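Local coordinates for SidF, inhibitor of growth family, member 3 (PDB 4FYF), which probably acts as a phosphoinositide phosphatase at the membrane, removing phosphate from phosphatidylinositol phosphates, at residues R182-H187 against M203-G208; Q28-G33 against H708-G713; S266-G271 against K647-R652. The protein carries 1 engineered substitution. All blocks are in the same frame, centred on the assembly; numbering follows the deposited sequence.

Interaction 1. Residues R182-H187 against M203-G208. With HG (mercury (II) ion), chain C.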
loop_
_atom_site.group_PDB
_atom_site.type_symbol
_atom_site.label_atom_id
_atom_site.label_comp_id
_atom_site.label_asym_id
_atom_site.label_seq_id
_atom_site.Cartn_x
_atom_site.Cartn_y
_atom_site.Cartn_z
ATOM N N ARG A 182 2.266 15.283 -5.062
ATOM C CA ARG A 182 2.814 13.973 -5.491
ATOM C C ARG A 182 2.450 13.545 -6.933
ATOM O O ARG A 182 1.333 13.743 -7.402
ATOM C CB ARG A 182 2.446 12.908 -4.459
ATOM C CG ARG A 182 3.503 11.838 -4.197
ATOM C CD ARG A 182 3.400 11.361 -2.740
ATOM N NE ARG A 182 2.033 11.533 -2.204
ATOM C CZ ARG A 182 1.211 10.548 -1.817
ATOM N NH1 ARG A 182 1.604 9.274 -1.867
ATOM N NH2 ARG A 182 -0.021 10.836 -1.366
ATOM N N ASP A 183 3.404 12.979 -7.652
ATOM C CA ASP A 183 3.170 12.620 -9.024
ATOM C C ASP A 183 2.607 11.206 -9.225
ATOM O O ASP A 183 2.942 10.306 -8.455
ATOM C CB ASP A 183 4.483 12.711 -9.786
ATOM C CG ASP A 183 5.081 14.142 -9.834
ATOM O OD1 ASP A 183 4.330 15.137 -9.869
ATOM O OD2 ASP A 183 6.351 14.250 -9.845
ATOM N N THR A 184 1.829 10.984 -10.296
ATOM C CA THR A 184 1.527 9.619 -10.709
ATOM C C THR A 184 2.761 8.928 -11.293
ATOM O O THR A 184 3.483 9.526 -12.070
ATOM C CB THR A 184 0.409 9.540 -11.779
ATOM O OG1 THR A 184 -0.819 10.013 -11.219
ATOM C CG2 THR A 184 0.183 8.108 -12.198
ATOM N N LEU A 185 2.987 7.662 -10.967
ATOM C CA LEU A 185 4.162 6.998 -11.475
ATOM C C LEU A 185 3.754 5.738 -12.208
ATOM O O LEU A 185 2.992 4.901 -11.674
ATOM C CB LEU A 185 5.144 6.671 -10.341
ATOM C CG LEU A 185 5.295 7.634 -9.170
ATOM C CD1 LEU A 185 5.834 6.942 -7.881
ATOM C CD2 LEU A 185 6.105 8.891 -9.535
ATOM N N ILE A 186 4.328 5.585 -13.394
ATOM C CA ILE A 186 3.979 4.546 -14.289
ATOM C C ILE A 186 5.177 3.785 -14.851
ATOM O O ILE A 186 6.141 4.384 -15.322
ATOM C CB ILE A 186 3.194 5.132 -15.490
ATOM C CG1 ILE A 186 1.999 5.916 -15.002
ATOM C CG2 ILE A 186 2.711 4.014 -16.386
ATOM C CD1 ILE A 186 0.953 6.247 -16.048
ATOM N N HIS A 187 5.070 2.467 -14.891
ATOM C CA HIS A 187 6.040 1.673 -15.585
ATOM C C HIS A 187 5.385 0.831 -16.637
ATOM O O HIS A 187 4.505 0.049 -16.331
ATOM C CB HIS A 187 6.756 0.790 -14.596
ATOM C CG HIS A 187 7.830 -0.054 -15.193
ATOM N ND1 HIS A 187 8.336 -1.129 -14.561
ATOM C CD2 HIS A 187 8.474 0.023 -16.410
ATOM C CE1 HIS A 187 9.260 -1.701 -15.317
ATOM N NE2 HIS A 187 9.338 -0.996 -16.462
ATOM N N MET A 203 0.998 1.254 -12.195
ATOM C CA MET A 203 1.006 2.649 -11.767
ATOM C C MET A 203 0.688 2.849 -10.275
ATOM O O MET A 203 -0.030 2.052 -9.676
ATOM C CB MET A 203 0.103 3.545 -12.623
ATOM C CG MET A 203 -1.314 3.078 -12.797
ATOM S SD MET A 203 -2.200 4.202 -13.884
ATOM C CE MET A 203 -1.593 3.723 -15.476
ATOM N N TYR A 204 1.348 3.846 -9.691
ATOM C CA TYR A 204 1.022 4.375 -8.389
ATOM C C TYR A 204 0.367 5.737 -8.618
ATOM O O TYR A 204 0.973 6.641 -9.217
ATOM C CB TYR A 204 2.264 4.510 -7.485
ATOM C CG TYR A 204 2.855 3.189 -6.940
ATOM C CD1 TYR A 204 2.385 1.944 -7.342
ATOM C CD2 TYR A 204 3.919 3.199 -6.026
ATOM C CE1 TYR A 204 2.928 0.769 -6.848
ATOM C CE2 TYR A 204 4.486 2.010 -5.536
ATOM C CZ TYR A 204 3.975 0.803 -5.943
ATOM O OH TYR A 204 4.550 -0.357 -5.497
ATOM N N ILE A 205 -0.893 5.849 -8.192
ATOM C CA ILE A 205 -1.621 7.105 -8.216
ATOM C C ILE A 205 -1.853 7.475 -6.787
ATOM O O ILE A 205 -2.383 6.699 -6.048
ATOM C CB ILE A 205 -2.949 6.968 -8.955
ATOM C CG1 ILE A 205 -2.764 6.248 -10.331
ATOM C CG2 ILE A 205 -3.647 8.330 -9.054
ATOM C CD1 ILE A 205 -4.065 5.688 -10.928
ATOM N N PRO A 206 -1.388 8.658 -6.403
ATOM C CA PRO A 206 -1.493 9.110 -5.015
ATOM C C PRO A 206 -2.940 9.324 -4.601
ATOM O O PRO A 206 -3.741 9.831 -5.383
ATOM C CB PRO A 206 -0.748 10.446 -5.029
ATOM C CG PRO A 206 -0.907 10.942 -6.425
ATOM C CD PRO A 206 -0.892 9.719 -7.298
ATOM N N CYS A 207 -3.263 8.936 -3.374
ATOM C CA CYS A 207 -4.569 9.209 -2.800
ATOM C C CYS A 207 -4.343 10.029 -1.541
ATOM O O CYS A 207 -3.484 9.715 -0.737
ATOM C CB CYS A 207 -5.294 7.906 -2.463
ATOM S SG CYS A 207 -4.204 6.549 -1.975
ATOM N N GLY A 208 -5.018 11.159 -1.449
ATOM C CA GLY A 208 -4.937 11.983 -0.268
ATOM C C GLY A 208 -6.296 12.603 -0.416
ATOM O O GLY A 208 -6.574 13.280 -1.395
HETATM HG HG HG C . -5.042 7.427 0.557
#
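M203 packs alongside I186 on the face of the sheet that carries both residues, its CE 3.6 Å from I186 CD1; helix 9-16 covers this face. The sulfur arm gets there because CG stands between the backbone N and the carbonyl carbon (chi1 52°) and the chain bends at SD. Next, Y204 forms the hydrogen-bonded pair with L185: L185 N donates to Y204 O over 2.9 Å in a nearly straight bond (167°), and Y204 N returns one to L185 O at 2.8 Å. Its ring runs away from the partner strand to H707, with the hydroxyl bonded to Q654. I205 lies side by side with T184, its CG1 4.0 Å from T184 CG2. P206 CB then lies 3.7 Å above the centre of one face of the R182 guanidinium, the proline ring steeply tilted to it; R182 NH1 reaches M246 O, although the arginine is poorly ordered. C207 turns its sulfur to a mercury ion, with SG 2.8 Å from the metal. Strands running at 174° to each other, with alternate side chains on alternate faces, make this an antiparallel beta hairpin, 184-189 with 199-206, in the middle of a mixed sheet.

Interaction 2. Residues Q28-G33 against H708-G713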
loop_
_atom_site.group_PDB
_atom_site.type_symbol
_atom_site.label_atom_id
_atom_site.label_comp_id
_atom_site.label_asym_id
_atom_site.label_seq_id
_atom_site.Cartn_x
_atom_site.Cartn_y
_atom_site.Cartn_z
ATOM N N GLN A 28 9.498 20.751 -13.278
ATOM C CA GLN A 28 9.165 19.480 -12.618
ATOM C C GLN A 28 8.940 19.750 -11.120
ATOM O O GLN A 28 9.492 20.711 -10.606
ATOM C CB GLN A 28 10.267 18.426 -12.873
ATOM C CG GLN A 28 10.471 18.075 -14.359
ATOM C CD GLN A 28 11.544 17.019 -14.617
ATOM O OE1 GLN A 28 12.091 16.424 -13.690
ATOM N NE2 GLN A 28 11.839 16.778 -15.885
ATOM N N HIS A 29 8.125 18.953 -10.420
ATOM C CA HIS A 29 7.974 19.132 -8.974
ATOM C C HIS A 29 9.126 18.578 -8.178
ATOM O O HIS A 29 9.180 18.733 -6.964
ATOM C CB HIS A 29 6.692 18.461 -8.449
ATOM C CG HIS A 29 5.421 18.929 -9.130
ATOM N ND1 HIS A 29 5.206 20.234 -9.480
ATOM C CD2 HIS A 29 4.302 18.222 -9.542
ATOM C CE1 HIS A 29 4.026 20.336 -10.097
ATOM N NE2 HIS A 29 3.468 19.104 -10.126
ATOM N N LEU A 30 10.042 17.892 -8.839
ATOM C CA LEU A 30 10.982 17.044 -8.145
ATOM C C LEU A 30 12.019 16.599 -9.154
ATOM O O LEU A 30 11.661 16.326 -10.309
ATOM C CB LEU A 30 10.224 15.781 -7.666
ATOM C CG LEU A 30 10.948 14.868 -6.694
ATOM C CD1 LEU A 30 11.404 15.766 -5.546
ATOM C CD2 LEU A 30 9.996 13.786 -6.213
ATOM N N ALA A 31 13.269 16.468 -8.730
ATOM C CA ALA A 31 14.275 15.859 -9.591
ATOM C C ALA A 31 14.309 14.314 -9.501
ATOM O O ALA A 31 14.494 13.751 -8.438
ATOM C CB ALA A 31 15.640 16.463 -9.314
ATOM N N TYR A 32 14.112 13.664 -10.629
ATOM C CA TYR A 32 14.116 12.197 -10.792
ATOM C C TYR A 32 15.339 11.586 -11.495
ATOM O O TYR A 32 15.532 10.345 -11.441
ATOM C CB TYR A 32 12.890 11.784 -11.604
ATOM C CG TYR A 32 11.586 11.925 -10.885
ATOM C CD1 TYR A 32 11.137 10.931 -10.012
ATOM C CD2 TYR A 32 10.762 13.036 -11.094
ATOM C CE1 TYR A 32 9.902 11.033 -9.344
ATOM C CE2 TYR A 32 9.525 13.139 -10.428
ATOM C CZ TYR A 32 9.094 12.137 -9.559
ATOM O OH TYR A 32 7.848 12.247 -8.924
ATOM N N GLY A 33 16.114 12.445 -12.185
ATOM C CA GLY A 33 17.283 12.055 -12.944
ATOM C C GLY A 33 17.001 10.988 -13.999
ATOM O O GLY A 33 15.845 10.840 -14.433
ATOM N N HIS A 708 10.246 5.273 -4.357
ATOM C CA HIS A 708 11.201 5.653 -3.316
ATOM C C HIS A 708 11.734 7.022 -3.598
ATOM O O HIS A 708 11.984 7.802 -2.654
ATOM C CB HIS A 708 12.339 4.588 -3.216
ATOM C CG HIS A 708 13.148 4.670 -1.981
ATOM N ND1 HIS A 708 14.114 5.640 -1.789
ATOM C CD2 HIS A 708 13.154 3.865 -0.832
ATOM C CE1 HIS A 708 14.713 5.448 -0.582
ATOM N NE2 HIS A 708 14.130 4.347 0.009
ATOM N N THR A 709 11.914 7.361 -4.884
ATOM C CA THR A 709 12.571 8.630 -5.166
ATOM C C THR A 709 11.619 9.756 -4.745
ATOM O O THR A 709 12.052 10.814 -4.172
ATOM C CB THR A 709 12.945 8.793 -6.663
ATOM O OG1 THR A 709 13.870 7.767 -7.031
ATOM C CG2 THR A 709 13.551 10.199 -6.953
ATOM N N ALA A 710 10.338 9.521 -5.050
ATOM C CA ALA A 710 9.282 10.455 -4.743
ATOM C C ALA A 710 9.107 10.619 -3.225
ATOM O O ALA A 710 8.822 11.710 -2.760
ATOM C CB ALA A 710 7.974 10.011 -5.393
ATOM N N ASN A 711 9.291 9.564 -2.457
ATOM C CA ASN A 711 9.279 9.757 -1.048
ATOM C C ASN A 711 10.526 10.424 -0.467
ATOM O O ASN A 711 10.397 11.265 0.431
ATOM C CB ASN A 711 8.982 8.451 -0.308
ATOM C CG ASN A 711 7.522 8.043 -0.441
ATOM O OD1 ASN A 711 6.679 8.867 -0.807
ATOM N ND2 ASN A 711 7.219 6.774 -0.162
ATOM N N THR A 712 11.714 10.046 -0.945
ATOM C CA THR A 712 12.902 10.348 -0.164
ATOM C C THR A 712 13.859 11.313 -0.849
ATOM O O THR A 712 14.748 11.867 -0.183
ATOM C CB THR A 712 13.686 9.114 0.256
ATOM O OG1 THR A 712 14.251 8.523 -0.904
ATOM C CG2 THR A 712 12.821 8.083 1.024
ATOM N N GLY A 713 13.642 11.566 -2.143
ATOM C CA GLY A 713 14.650 12.258 -2.944
ATOM C C GLY A 713 15.591 11.367 -3.764
ATOM O O GLY A 713 16.190 11.834 -4.735
#
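The backbones of L30 and A710 pass with CA atoms 7.6 Å apart, and those of Y32 and T709 close to 6.8 Å, so an irregular loop lies against the last turn of helix 701-712 with side chains filling the gap. The loop packs on a helix C terminus, where G713 leaves the helix with positive phi (96°) while its N still bonds to T709 O. Within that turn T712 supplies H708 O with two donors, its backbone N and its OG1, the hydroxyl coming from above the carbonyl plane. No hydrogen bond joins the two segments directly, but N81 of helix 71-92 links them: its ND2 is hydrogen-bonded to both A31 O and G713 O.

L30 reaches the helix with CD2, which sits 3.7 Å from A710 CA; CG lies anti to the backbone N (chi1 -169°), and CD2, trans to CA about the CB-CG bond, prolongs this line to the helix. L30 CG also rests over one face of the Y32 ring, toward its rim. T709 offers its methyl to the loop, CG2 being 4.0 Å from Y32 CD1 and equally far from A31 O, while its OG1 bonds back to A705 O, one turn earlier. The far end of the tyrosine passes A710: Y32 OH lies 4.2 Å from A710 CB and is hydrogen-bonded to D183 OD2.

Interaction 3. Residues S266-G271 against K647-R652. With PO4 (phosphate ion), chain B.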
loop_
_atom_site.group_PDB
_atom_site.type_symbol
_atom_site.label_atom_id
_atom_site.label_comp_id
_atom_site.label_asym_id
_atom_site.label_seq_id
_atom_site.Cartn_x
_atom_site.Cartn_y
_atom_site.Cartn_z
ATOM N N SER A 266 -5.477 -2.238 -5.873
ATOM C CA SER A 266 -5.327 -2.217 -4.385
ATOM C C SER A 266 -4.546 -0.965 -3.992
ATOM O O SER A 266 -4.473 -0.021 -4.793
ATOM C CB SER A 266 -4.648 -3.476 -3.857
ATOM O OG SER A 266 -3.268 -3.462 -4.147
ATOM N N PHE A 267 -4.067 -0.922 -2.752
ATOM C CA PHE A 267 -3.371 0.221 -2.216
ATOM C C PHE A 267 -1.953 -0.244 -1.862
ATOM O O PHE A 267 -1.792 -1.340 -1.304
ATOM C CB PHE A 267 -4.080 0.794 -0.973
ATOM C CG PHE A 267 -5.331 1.522 -1.282
ATOM C CD1 PHE A 267 -5.300 2.746 -1.945
ATOM C CD2 PHE A 267 -6.571 0.983 -0.949
ATOM C CE1 PHE A 267 -6.484 3.421 -2.266
ATOM C CE2 PHE A 267 -7.749 1.655 -1.245
ATOM C CZ PHE A 267 -7.704 2.865 -1.917
ATOM N N SER A 268 -0.947 0.548 -2.259
ATOM C CA SER A 268 0.381 0.534 -1.627
ATOM C C SER A 268 0.255 1.372 -0.375
ATOM O O SER A 268 -0.162 2.535 -0.451
ATOM C CB SER A 268 1.417 1.204 -2.527
ATOM O OG SER A 268 2.720 0.782 -2.282
ATOM N N GLY A 269 0.560 0.797 0.779
ATOM C CA GLY A 269 0.384 1.514 2.026
ATOM C C GLY A 269 -1.066 1.480 2.528
ATOM O O GLY A 269 -1.842 0.606 2.110
ATOM N N PRO A 270 -1.449 2.445 3.409
ATOM C CA PRO A 270 -0.539 3.527 3.828
ATOM C C PRO A 270 0.615 3.020 4.716
ATOM O O PRO A 270 0.614 1.844 5.124
ATOM C CB PRO A 270 -1.448 4.428 4.645
ATOM C CG PRO A 270 -2.390 3.461 5.286
ATOM C CD PRO A 270 -2.676 2.432 4.220
ATOM N N GLY A 271 1.573 3.909 5.002
ATOM C CA GLY A 271 2.642 3.614 5.995
ATOM C C GLY A 271 2.080 3.393 7.400
ATOM O O GLY A 271 0.859 3.228 7.551
ATOM N N LYS A 647 6.613 0.319 8.146
ATOM C CA LYS A 647 6.590 1.615 8.796
ATOM C C LYS A 647 6.542 2.839 7.873
ATOM O O LYS A 647 5.712 3.710 8.053
ATOM C CB LYS A 647 7.776 1.722 9.752
ATOM C CG LYS A 647 7.965 3.087 10.377
ATOM C CD LYS A 647 8.731 2.973 11.678
ATOM C CE LYS A 647 9.854 3.990 11.755
ATOM N NZ LYS A 647 10.369 4.340 10.408
ATOM N N SER A 648 7.385 2.890 6.857
ATOM C CA SER A 648 7.397 4.051 5.972
ATOM C C SER A 648 6.918 3.648 4.603
ATOM O O SER A 648 6.740 4.464 3.712
ATOM C CB SER A 648 8.802 4.613 5.860
ATOM O OG SER A 648 9.567 3.824 4.987
ATOM N N ASN A 649 6.718 2.351 4.478
ATOM C CA ASN A 649 6.393 1.666 3.247
ATOM C C ASN A 649 7.330 1.867 2.083
ATOM O O ASN A 649 6.929 1.756 0.914
ATOM C CB ASN A 649 4.995 2.022 2.798
ATOM C CG ASN A 649 4.253 0.805 2.284
ATOM O OD1 ASN A 649 4.229 -0.242 2.955
ATOM N ND2 ASN A 649 3.659 0.923 1.101
ATOM N N ASN A 650 8.574 2.220 2.365
ATOM C CA ASN A 650 9.566 2.240 1.283
ATOM C C ASN A 650 10.242 0.891 1.049
ATOM O O ASN A 650 10.804 0.664 -0.042
ATOM C CB ASN A 650 10.561 3.333 1.525
ATOM C CG ASN A 650 9.945 4.673 1.288
ATOM O OD1 ASN A 650 9.242 4.883 0.263
ATOM N ND2 ASN A 650 10.111 5.564 2.259
ATOM N N ASP A 651 10.156 -0.012 2.052
ATOM C CA ASP A 651 11.008 -1.159 2.005
ATOM C C ASP A 651 10.210 -2.463 2.006
ATOM O O ASP A 651 9.943 -3.001 0.923
ATOM C CB ASP A 651 12.152 -1.046 3.045
ATOM C CG ASP A 651 12.780 0.417 3.105
ATOM O OD1 ASP A 651 13.185 1.020 2.068
ATOM O OD2 ASP A 651 12.878 0.983 4.213
ATOM N N ARG A 652 9.793 -2.934 3.181
ATOM C CA ARG A 652 9.083 -4.217 3.309
ATOM C C ARG A 652 7.760 -4.232 2.526
ATOM O O ARG A 652 7.482 -5.184 1.781
ATOM C CB ARG A 652 8.924 -4.647 4.789
ATOM C CG ARG A 652 10.268 -5.032 5.422
ATOM C CD ARG A 652 10.206 -5.185 6.943
ATOM N NE ARG A 652 9.934 -3.896 7.558
ATOM C CZ ARG A 652 9.762 -3.683 8.855
ATOM N NH1 ARG A 652 9.788 -4.695 9.737
ATOM N NH2 ARG A 652 9.497 -2.450 9.239
HETATM P P PO4 B . 10.006 -0.353 6.055
HETATM O O1 PO4 B . 10.185 -1.770 5.738
HETATM O O2 PO4 B . 9.385 -0.190 7.394
HETATM O O3 PO4 B . 11.234 0.441 6.146
HETATM O O4 PO4 B . 9.195 0.302 4.991
HETATM O O HOH W 1 3.296 2.913 -0.640
#
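S268, the last residue of strand 260-268, meets N649 through a water: S268 OG lies 2.8 Å from it, and N649 ND2 donates to it over 2.7 Å. The serine hydroxyl points that way because it stands anti to the backbone N (chi1 -156°), and Q654 NE2 is a further partner. At G269 the chain presents its N to N649 ND2 at 3.1 Å, a pair of donors that merely pack; the asparagine is oriented by its other end, where OD1 accepts from S646 N. A cis peptide bond precedes P270 and turns the chain. G271 then sets its CA 3.7 Å from K647 O, and the side on which a side chain would start is taken up by the loop backbone.

Behind this contact, the loop folds around a phosphate ion, probably from the crystallisation liquor. K647 N, D651 N and R652 N all donate to it, and the R652 guanidinium meets it edge-on, in plane, with NE 2.8 Å from phosphate O1 (166°) and NH2 2.9 Å from phosphate O2 (174°). R652 N shares O1 with NE. An ST turn, in which S648 OG accepts from N650 N at 3.2 Å, shapes the loop. Backbone amides, an arginine and the start of helix 652-668 converging on one anion, with S646 OG bonded to it six residues before R652, are consistent with the phosphate-binding P-loop of a CX5R phosphatase, S646 occupying the cysteine position.

From the N terminus, the chain first lays down 28-33, whose partner 708-713 arrives only near the C-terminal end, so interaction 2 closes a very long loop that encloses the other two contacts. Inside it, interaction 1 closes early and locally as a hairpin, and interaction 3 opens afterwards, joining the end of the outermost strand, 260-268, of the same six-stranded sheet to the phosphate loop after strand 641-645 of the second sheet. The two inner contacts follow in series without crossing. Direct links tie all three together: L185 packing on Y32 between interactions 1 and 2, N711 to N650 between 2 and 3, and C207 packing on F267 between 1 and 3.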